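Local coordinates for mycolic acid synthase (Mycobacterium tuberculosis, PDB 1L1E), which probably builds the proximal cyclopropane ring of alpha mycolic acids by transferring a methylene group from S-adenosyl-L-methionine to a double bond of the lipid chain, at residues Ala48-Ala51 against Lys52-Ala56; Met79-Ala82 against Ile83-Asp87; Gln226-Gln229 against Leu230-Ala233. All blocks are in the same frame, centred on the assembly; numbering follows the deposited sequence.

Interaction 1. Residues Ala48-Ala51 against Lys52-Ala56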
ATOM      1  N   ALA A  48       9.670  10.321   4.996  1.00 17.06           N
ATOM      2  CA  ALA A  48       8.433  10.449   4.226  1.00 17.17           C
ATOM      3  C   ALA A  48       7.534   9.220   4.351  1.00 15.73           C
ATOM      4  O   ALA A  48       6.319   9.318   4.166  1.00 18.01           O
ATOM      5  CB  ALA A  48       8.751  10.735   2.759  1.00 11.01           C
ATOM      6  N   GLN A  49       8.120   8.065   4.649  1.00 18.70           N
ATOM      7  CA  GLN A  49       7.318   6.846   4.821  1.00 17.04           C
ATOM      8  C   GLN A  49       6.699   6.895   6.213  1.00 19.32           C
ATOM      9  O   GLN A  49       5.582   6.408   6.433  1.00 19.32           O
ATOM     10  CB  GLN A  49       8.181   5.584   4.660  1.00 18.82           C
ATOM     11  CG  GLN A  49       8.677   5.346   3.237  1.00 14.61           C
ATOM     12  CD  GLN A  49       7.564   4.927   2.270  1.00 17.75           C
ATOM     13  OE1 GLN A  49       6.394   5.258   2.462  1.00 15.59           O
ATOM     14  NE2 GLN A  49       7.940   4.211   1.217  1.00 14.03           N
ATOM     15  N   ILE A  50       7.418   7.478   7.170  1.00 18.28           N
ATOM     16  CA  ILE A  50       6.854   7.590   8.511  1.00 17.72           C
ATOM     17  C   ILE A  50       5.748   8.639   8.453  1.00 16.13           C
ATOM     18  O   ILE A  50       4.729   8.529   9.140  1.00 12.29           O
ATOM     19  CB  ILE A  50       7.925   7.989   9.557  1.00 20.20           C
ATOM     20  CG1 ILE A  50       8.864   6.803   9.806  1.00 21.57           C
ATOM     21  CG2 ILE A  50       7.255   8.451  10.852  1.00 21.19           C
ATOM     22  CD1 ILE A  50       8.199   5.589  10.431  1.00 23.22           C
ATOM     23  N   ALA A  51       5.938   9.649   7.603  1.00 15.89           N
ATOM     24  CA  ALA A  51       4.935  10.695   7.438  1.00 16.55           C
ATOM     25  C   ALA A  51       3.643  10.118   6.832  1.00 17.17           C
ATOM     26  O   ALA A  51       2.532  10.537   7.186  1.00 17.92           O
ATOM     27  CB  ALA A  51       5.474  11.800   6.541  1.00 20.00           C
ATOM     28  N   LYS A  52       3.790   9.171   5.910  1.00 15.26           N
ATOM     29  CA  LYS A  52       2.631   8.552   5.278  1.00 15.92           C
ATOM     30  C   LYS A  52       1.883   7.678   6.297  1.00 16.62           C
ATOM     31  O   LYS A  52       0.649   7.692   6.365  1.00 17.51           O
ATOM     32  CB  LYS A  52       3.090   7.748   4.054  1.00 14.81           C
ATOM     33  CG  LYS A  52       2.006   6.918   3.364  1.00 12.49           C
ATOM     34  CD  LYS A  52       1.859   5.533   3.999  1.00 17.13           C
ATOM     35  CE  LYS A  52       3.164   4.701   3.944  1.00 14.84           C
ATOM     36  NZ  LYS A  52       3.730   4.468   2.562  1.00 13.80           N
ATOM     37  N   ILE A  53       2.626   6.923   7.095  1.00 15.95           N
ATOM     38  CA  ILE A  53       2.010   6.080   8.116  1.00 18.20           C
ATOM     39  C   ILE A  53       1.187   6.964   9.080  1.00 18.90           C
ATOM     40  O   ILE A  53       0.017   6.676   9.357  1.00 15.81           O
ATOM     41  CB  ILE A  53       3.091   5.287   8.874  1.00 19.61           C
ATOM     42  CG1 ILE A  53       3.764   4.313   7.912  1.00 19.56           C
ATOM     43  CG2 ILE A  53       2.491   4.577  10.071  1.00 21.96           C
ATOM     44  CD1 ILE A  53       4.959   3.577   8.495  1.00 18.75           C
ATOM     45  N   ASP A  54       1.769   8.064   9.559  1.00 18.80           N
ATOM     46  CA  ASP A  54       1.024   8.953  10.459  1.00 19.85           C
ATOM     47  C   ASP A  54      -0.180   9.596   9.755  1.00 17.76           C
ATOM     48  O   ASP A  54      -1.217   9.842  10.369  1.00 16.40           O
ATOM     49  CB  ASP A  54       1.924  10.070  11.024  1.00 21.80           C
ATOM     50  CG  ASP A  54       3.006   9.545  11.963  1.00 28.06           C
ATOM     51  OD1 ASP A  54       2.940   8.361  12.371  1.00 28.31           O
ATOM     52  OD2 ASP A  54       3.929  10.323  12.293  1.00 27.76           O
ATOM     53  N   LEU A  55      -0.050   9.875   8.465  1.00 17.54           N
ATOM     54  CA  LEU A  55      -1.161  10.480   7.733  1.00 17.82           C
ATOM     55  C   LEU A  55      -2.351   9.526   7.682  1.00 17.39           C
ATOM     56  O   LEU A  55      -3.489   9.912   7.958  1.00 15.67           O
ATOM     57  CB  LEU A  55      -0.733  10.836   6.306  1.00 17.59           C
ATOM     58  CG  LEU A  55      -1.850  11.366   5.395  1.00 22.19           C
ATOM     59  CD1 LEU A  55      -2.287  12.770   5.850  1.00 22.04           C
ATOM     60  CD2 LEU A  55      -1.354  11.404   3.949  1.00 19.39           C
ATOM     61  N   ALA A  56      -2.079   8.276   7.327  1.00 16.11           N
ATOM     62  CA  ALA A  56      -3.127   7.264   7.232  1.00 18.73           C
ATOM     63  C   ALA A  56      -3.755   6.984   8.582  1.00 17.25           C
ATOM     64  O   ALA A  56      -4.964   7.033   8.730  1.00 18.91           O
ATOM     65  CB  ALA A  56      -2.561   5.982   6.648  1.00 15.63           C
TER

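Interaction 2. Residues Met79-Ala82 against Ile83-Asp87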
ATOM      1  N   MET A  79       2.116  -1.244  11.765  1.00 18.57           N
ATOM      2  CA  MET A  79       1.654  -1.767  13.035  1.00 20.39           C
ATOM      3  C   MET A  79       2.623  -1.374  14.150  1.00 20.95           C
ATOM      4  O   MET A  79       2.194  -1.072  15.259  1.00 21.21           O
ATOM      5  CB  MET A  79       1.495  -3.285  12.974  1.00 22.08           C
ATOM      6  CG  MET A  79       0.373  -3.749  12.051  1.00 22.20           C
ATOM      7  SD  MET A  79       0.038  -5.519  12.204  1.00 26.09           S
ATOM      8  CE  MET A  79       1.371  -6.171  11.271  1.00 16.47           C
ATOM      9  N   ARG A  80       3.925  -1.375  13.868  1.00 19.44           N
ATOM     10  CA  ARG A  80       4.868  -0.983  14.910  1.00 22.40           C
ATOM     11  C   ARG A  80       4.593   0.461  15.317  1.00 20.23           C
ATOM     12  O   ARG A  80       4.572   0.784  16.499  1.00 20.14           O
ATOM     13  CB  ARG A  80       6.320  -1.096  14.442  1.00 25.63           C
ATOM     14  CG  ARG A  80       7.279  -0.886  15.602  1.00 29.64           C
ATOM     15  CD  ARG A  80       8.662  -0.447  15.190  1.00 33.84           C
ATOM     16  NE  ARG A  80       9.468  -0.248  16.390  1.00 39.44           N
ATOM     17  CZ  ARG A  80      10.032  -1.236  17.075  1.00 41.58           C
ATOM     18  NH1 ARG A  80       9.892  -2.491  16.667  1.00 42.47           N
ATOM     19  NH2 ARG A  80      10.712  -0.974  18.185  1.00 42.93           N
ATOM     20  N   ARG A  81       4.388   1.331  14.330  1.00 19.91           N
ATOM     21  CA  ARG A  81       4.099   2.727  14.613  1.00 21.54           C
ATOM     22  C   ARG A  81       2.801   2.840  15.421  1.00 20.02           C
ATOM     23  O   ARG A  81       2.744   3.560  16.422  1.00 21.09           O
ATOM     24  CB  ARG A  81       3.967   3.526  13.308  1.00 20.35           C
ATOM     25  CG  ARG A  81       3.765   5.033  13.514  1.00 23.46           C
ATOM     26  CD  ARG A  81       5.029   5.708  14.057  1.00 23.42           C
ATOM     27  NE  ARG A  81       4.959   7.156  13.907  1.00 24.63           N
ATOM     28  CZ  ARG A  81       5.941   8.005  14.203  1.00 24.71           C
ATOM     29  NH1 ARG A  81       7.102   7.566  14.677  1.00 23.41           N
ATOM     30  NH2 ARG A  81       5.758   9.304  14.015  1.00 20.58           N
ATOM     31  N   ALA A  82       1.758   2.137  14.986  1.00 18.23           N
ATOM     32  CA  ALA A  82       0.471   2.172  15.692  1.00 17.94           C
ATOM     33  C   ALA A  82       0.631   1.851  17.180  1.00 18.34           C
ATOM     34  O   ALA A  82       0.012   2.490  18.038  1.00 17.49           O
ATOM     35  CB  ALA A  82      -0.510   1.186  15.055  1.00 19.20           C
ATOM     36  N   ILE A  83       1.454   0.853  17.482  1.00 18.90           N
ATOM     37  CA  ILE A  83       1.678   0.453  18.872  1.00 21.77           C
ATOM     38  C   ILE A  83       2.418   1.542  19.638  1.00 21.55           C
ATOM     39  O   ILE A  83       1.927   2.047  20.645  1.00 22.37           O
ATOM     40  CB  ILE A  83       2.529  -0.838  18.970  1.00 22.55           C
ATOM     41  CG1 ILE A  83       1.802  -2.009  18.306  1.00 23.98           C
ATOM     42  CG2 ILE A  83       2.821  -1.152  20.444  1.00 25.47           C
ATOM     43  CD1 ILE A  83       2.576  -3.315  18.337  1.00 27.45           C
ATOM     44  N   GLU A  84       3.590   1.907  19.135  1.00 19.51           N
ATOM     45  CA  GLU A  84       4.448   2.908  19.775  1.00 21.52           C
ATOM     46  C   GLU A  84       3.924   4.334  19.862  1.00 21.04           C
ATOM     47  O   GLU A  84       4.007   4.959  20.923  1.00 22.00           O
ATOM     48  CB  GLU A  84       5.818   2.919  19.102  1.00 24.37           C
ATOM     49  CG  GLU A  84       6.612   1.649  19.308  1.00 30.73           C
ATOM     50  CD  GLU A  84       7.961   1.698  18.624  1.00 36.78           C
ATOM     51  OE1 GLU A  84       8.721   0.710  18.743  1.00 38.17           O
ATOM     52  OE2 GLU A  84       8.261   2.725  17.967  1.00 40.32           O
ATOM     53  N   LYS A  85       3.397   4.868  18.763  1.00 19.16           N
ATOM     54  CA  LYS A  85       2.893   6.236  18.793  1.00 19.10           C
ATOM     55  C   LYS A  85       1.440   6.383  19.218  1.00 20.09           C
ATOM     56  O   LYS A  85       1.088   7.344  19.900  1.00 18.45           O
ATOM     57  CB  LYS A  85       3.073   6.928  17.429  1.00 19.59           C
ATOM     58  CG  LYS A  85       2.513   8.351  17.421  1.00 19.97           C
ATOM     59  CD  LYS A  85       2.741   9.097  16.109  1.00 22.31           C
ATOM     60  CE  LYS A  85       2.054  10.461  16.169  1.00 23.60           C
ATOM     61  NZ  LYS A  85       2.524  11.384  15.100  1.00 25.35           N
ATOM     62  N   TYR A  86       0.587   5.444  18.819  1.00 19.79           N
ATOM     63  CA  TYR A  86      -0.822   5.558  19.164  1.00 20.14           C
ATOM     64  C   TYR A  86      -1.273   4.629  20.288  1.00 19.49           C
ATOM     65  O   TYR A  86      -2.404   4.713  20.748  1.00 23.89           O
ATOM     66  CB  TYR A  86      -1.673   5.349  17.904  1.00 23.22           C
ATOM     67  CG  TYR A  86      -1.293   6.299  16.773  1.00 22.41           C
ATOM     68  CD1 TYR A  86      -0.173   6.051  15.971  1.00 24.26           C
ATOM     69  CD2 TYR A  86      -2.028   7.461  16.535  1.00 22.28           C
ATOM     70  CE1 TYR A  86       0.205   6.941  14.958  1.00 23.75           C
ATOM     71  CE2 TYR A  86      -1.656   8.364  15.519  1.00 22.22           C
ATOM     72  CZ  TYR A  86      -0.543   8.092  14.742  1.00 20.98           C
ATOM     73  OH  TYR A  86      -0.175   8.970  13.749  1.00 25.57           O
ATOM     74  N   ASP A  87      -0.387   3.741  20.721  1.00 21.28           N
ATOM     75  CA  ASP A  87      -0.673   2.824  21.823  1.00 22.82           C
ATOM     76  C   ASP A  87      -1.915   1.938  21.639  1.00 23.14           C
ATOM     77  O   ASP A  87      -2.753   1.824  22.541  1.00 23.36           O
ATOM     78  CB  ASP A  87      -0.781   3.635  23.122  1.00 25.53           C
ATOM     79  CG  ASP A  87      -0.860   2.765  24.353  1.00 28.50           C
ATOM     80  OD1 ASP A  87      -0.269   1.665  24.334  1.00 30.84           O
ATOM     81  OD2 ASP A  87      -1.500   3.183  25.344  1.00 29.42           O
TER

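Interaction 3. Residues Gln226-Gln229 against Leu230-Ala233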
ATOM      1  N   GLN A 226      -7.929  11.789  -0.620  1.00 17.69           N
ATOM      2  CA  GLN A 226      -6.737  12.610  -0.766  1.00 18.61           C
ATOM      3  C   GLN A 226      -5.850  11.977  -1.806  1.00 18.47           C
ATOM      4  O   GLN A 226      -5.578  10.784  -1.734  1.00 18.02           O
ATOM      5  CB  GLN A 226      -5.980  12.711   0.569  1.00 16.63           C
ATOM      6  CG  GLN A 226      -4.587  13.355   0.458  1.00 16.36           C
ATOM      7  CD  GLN A 226      -4.019  13.735   1.828  1.00 19.89           C
ATOM      8  OE1 GLN A 226      -4.581  13.367   2.862  1.00 19.11           O
ATOM      9  NE2 GLN A 226      -2.905  14.472   1.835  1.00 16.15           N
ATOM     10  N   SER A 227      -5.419  12.763  -2.791  1.00 19.23           N
ATOM     11  CA  SER A 227      -4.541  12.237  -3.829  1.00 19.29           C
ATOM     12  C   SER A 227      -3.086  12.520  -3.464  1.00 19.10           C
ATOM     13  O   SER A 227      -2.769  13.564  -2.895  1.00 18.08           O
ATOM     14  CB  SER A 227      -4.871  12.868  -5.183  1.00 20.72           C
ATOM     15  OG  SER A 227      -4.739  14.272  -5.119  1.00 25.52           O
ATOM     16  N   LEU A 228      -2.205  11.582  -3.792  1.00 19.12           N
ATOM     17  CA  LEU A 228      -0.780  11.711  -3.500  1.00 23.48           C
ATOM     18  C   LEU A 228       0.037  11.485  -4.762  1.00 23.04           C
ATOM     19  O   LEU A 228       1.184  11.046  -4.706  1.00 23.26           O
ATOM     20  CB  LEU A 228      -0.379  10.677  -2.446  1.00 24.66           C
ATOM     21  CG  LEU A 228      -0.991  10.903  -1.061  1.00 28.11           C
ATOM     22  CD1 LEU A 228      -0.667   9.719  -0.169  1.00 29.68           C
ATOM     23  CD2 LEU A 228      -0.442  12.199  -0.462  1.00 28.67           C
ATOM     24  N   GLN A 229      -0.568  11.794  -5.901  1.00 23.63           N
ATOM     25  CA  GLN A 229       0.063  11.597  -7.198  1.00 25.05           C
ATOM     26  C   GLN A 229       1.564  11.884  -7.293  1.00 23.34           C
ATOM     27  O   GLN A 229       2.352  10.986  -7.621  1.00 21.27           O
ATOM     28  CB  GLN A 229      -0.686  12.423  -8.248  1.00 26.22           C
ATOM     29  CG  GLN A 229      -0.250  12.172  -9.683  1.00 27.43           C
ATOM     30  CD  GLN A 229      -1.175  12.851 -10.672  1.00 30.02           C
ATOM     31  OE1 GLN A 229      -1.338  14.070 -10.647  1.00 29.01           O
ATOM     32  NE2 GLN A 229      -1.802  12.060 -11.542  1.00 31.57           N
ATOM     33  N   LEU A 230       1.955  13.125  -7.007  1.00 21.77           N
ATOM     34  CA  LEU A 230       3.359  13.519  -7.117  1.00 23.71           C
ATOM     35  C   LEU A 230       4.268  12.935  -6.041  1.00 22.34           C
ATOM     36  O   LEU A 230       5.485  12.901  -6.199  1.00 21.91           O
ATOM     37  CB  LEU A 230       3.475  15.051  -7.133  1.00 26.61           C
ATOM     38  CG  LEU A 230       2.688  15.757  -8.254  1.00 28.86           C
ATOM     39  CD1 LEU A 230       2.955  17.256  -8.217  1.00 30.99           C
ATOM     40  CD2 LEU A 230       3.082  15.188  -9.613  1.00 29.87           C
ATOM     41  N   HIS A 231       3.690  12.478  -4.939  1.00 23.93           N
ATOM     42  CA  HIS A 231       4.504  11.882  -3.888  1.00 21.12           C
ATOM     43  C   HIS A 231       4.932  10.497  -4.353  1.00 21.15           C
ATOM     44  O   HIS A 231       5.999  10.011  -3.985  1.00 19.53           O
ATOM     45  CB  HIS A 231       3.716  11.793  -2.579  1.00 20.85           C
ATOM     46  CG  HIS A 231       3.380  13.131  -1.989  1.00 22.14           C
ATOM     47  ND1 HIS A 231       4.270  13.854  -1.219  1.00 23.30           N
ATOM     48  CD2 HIS A 231       2.265  13.893  -2.087  1.00 23.19           C
ATOM     49  CE1 HIS A 231       3.716  15.001  -0.867  1.00 21.95           C
ATOM     50  NE2 HIS A 231       2.500  15.050  -1.383  1.00 24.66           N
ATOM     51  N   TYR A 232       4.113   9.855  -5.180  1.00 20.19           N
ATOM     52  CA  TYR A 232       4.484   8.525  -5.646  1.00 19.74           C
ATOM     53  C   TYR A 232       5.595   8.611  -6.679  1.00 19.46           C
ATOM     54  O   TYR A 232       6.490   7.773  -6.702  1.00 19.06           O
ATOM     55  CB  TYR A 232       3.269   7.777  -6.212  1.00 19.66           C
ATOM     56  CG  TYR A 232       3.496   6.285  -6.331  1.00 24.17           C
ATOM     57  CD1 TYR A 232       4.269   5.602  -5.385  1.00 23.56           C
ATOM     58  CD2 TYR A 232       2.908   5.545  -7.356  1.00 26.00           C
ATOM     59  CE1 TYR A 232       4.448   4.229  -5.456  1.00 25.78           C
ATOM     60  CE2 TYR A 232       3.080   4.160  -7.436  1.00 29.06           C
ATOM     61  CZ  TYR A 232       3.851   3.512  -6.480  1.00 30.98           C
ATOM     62  OH  TYR A 232       4.027   2.145  -6.550  1.00 35.60           O
ATOM     63  N   ALA A 233       5.549   9.638  -7.522  1.00 18.53           N
ATOM     64  CA  ALA A 233       6.575   9.830  -8.538  1.00 21.62           C
ATOM     65  C   ALA A 233       7.950   9.954  -7.868  1.00 19.97           C
ATOM     66  O   ALA A 233       8.922   9.355  -8.316  1.00 18.87           O
ATOM     67  CB  ALA A 233       6.273  11.092  -9.361  1.00 23.85           C
TER

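Interaction 1. Residues Ala48-Ala51 against Lys52-Ala56
The amide of Q49 is the flat group that meets K52, whose chain runs alongside it in the same direction. The amide oxygen OE1 accepts K52 NZ at 2.8 Å, with the ammonium tilted 23° from the carbonyl plane; the amide nitrogen NE2 bonds to the backbone O of S34. K52 gets there by folding back: its chain leaves with CG anti to the backbone N and then bends at each of the next three torsions, bringing CE within 3.6 Å of Q49 OE1. NZ also bonds to S34 OG and C35 O. One turn beyond I50, D54 touches that residue, OD2 to CG2 at 4.1 Å, while R81 of helix 77-86 holds the acid in a salt bridge. I50 and I53 touch through their CD1 methyls at 4.3 Å. Backbone bonds from i+4 donors run beneath, D54 N to I50 O at 3.0 Å being nearly straight (168°). Three neutral oxygens therefore grip the K52 ammonium in a buried setting close to bound S-adenosyl-L-homocysteine, an arrangement that ties helix 45-58 to the loop carrying S34, which probably contributes to the cofactor site, and would be expected to stabilise the positive charge.

Interaction 2. Residues Met79-Ala82 against Ile83-Asp87
The carbonyl of R81 receives the shortest sound polar bond here, from K85 N at 2.8 Å (N-H...O 162°), one of the i to i+4 bonds of helix 77-86. E84 N meets R80 O in the same way, almost straight at 175°, whereas the bond from Y86 N to A82 O is weak, close to where D87 leaves helical geometry with positive phi. Above this backbone the R81 guanidinium passes over K85: CB lies over one of its faces and CD approaches NH2 to 3.7 Å. R81 NH2 and K85 NZ stand 4.0 Å apart, a closeness of like charges that their common partner, D54 of helix 45-58, probably makes tolerable, though its pairing with K85 is weak. K85 CG also rests 3.6 Å above one face of the neighbouring Y86 ring, whose edge turns to R81 O. On another flank R80 and E84 are placed for a salt bridge, doubtful in detail because E84 OE1 sits too close to its neighbour in the model. Inward, M79, A82 and I83 pack on V90. This is the helix of a beta-alpha-beta unit, between strands 67-71 and 89-94, as in Rossmann-like S-adenosylmethionine-dependent methyltransferases.

Interaction 3. Residues Gln226-Gln229 against Leu230-Ala233
L228 and H231 meet at a slant: the CD2 methyl of the leucine comes to 3.6 Å from CD2 of the imidazole, approaching the ring obliquely. In both residues CG stands anti to the carbonyl carbon, which brings the methyl and the CD2-NE2 side of the ring together. NE2 is farther from the methyl, at 4.2 Å, so a carbon-to-carbon touch carries the pair. Y37 lies against both residues, its ring meeting that of H231 with the planes inclined at about 55°.

The backbone beneath them makes the turn. L228 occupies the N-cap position between strand 221-227 and helix 229-245, and its carbonyl oxygen takes two donors: H231 N at 2.9 Å from above the carbonyl plane, and Y232 N at 3.2 Å close to the line of the C=O bond. This is a strand-to-helix junction in the alpha/beta fold, with an outermost strand of the sheet leading through L228 into a long helix. The next carbonyl, Q229 O, receives weak bonds from Y232 N and A233 N.

Q229 and Y232 leave this first turn along different courses. Q229 sends CG anti to its backbone N (chi1 -172°) and extends until NE2 bonds to the backbone O of T278, just before strand 279-286. Y232 keeps only its CB near the turn, 3.6 Å from Q229 O, and directs its ring away into the protein, where F273 meets it edge-to-face and Y265 and V280 also pack. That course brings the Y232 side chain to about 4 Å from a bound carbonate ion and about 5 Å from the side chain of C269, probably an active-site residue.

Overall arrangement
From the N terminus the three contacts follow in series, none nested in or crossing another; each is a local contact within continuous chain, so none closes a long loop. Interaction 1 lies on helix 45-58, which precedes strand 67-71. Interaction 2 occupies the next helix, 77-86, and meets interaction 1 through D54 with R81 and K85, joining the two helices. Much later in the chain, interaction 3 turns edge strand 221-227 into helix 229-245. It touches interaction 1 only by packing, L55 CD1 on Q226 OE1 at 3.8 Å, while nearest atoms of interactions 2 and 3 are about 13 Å apart. Helix 45-58 thus lies between the other two.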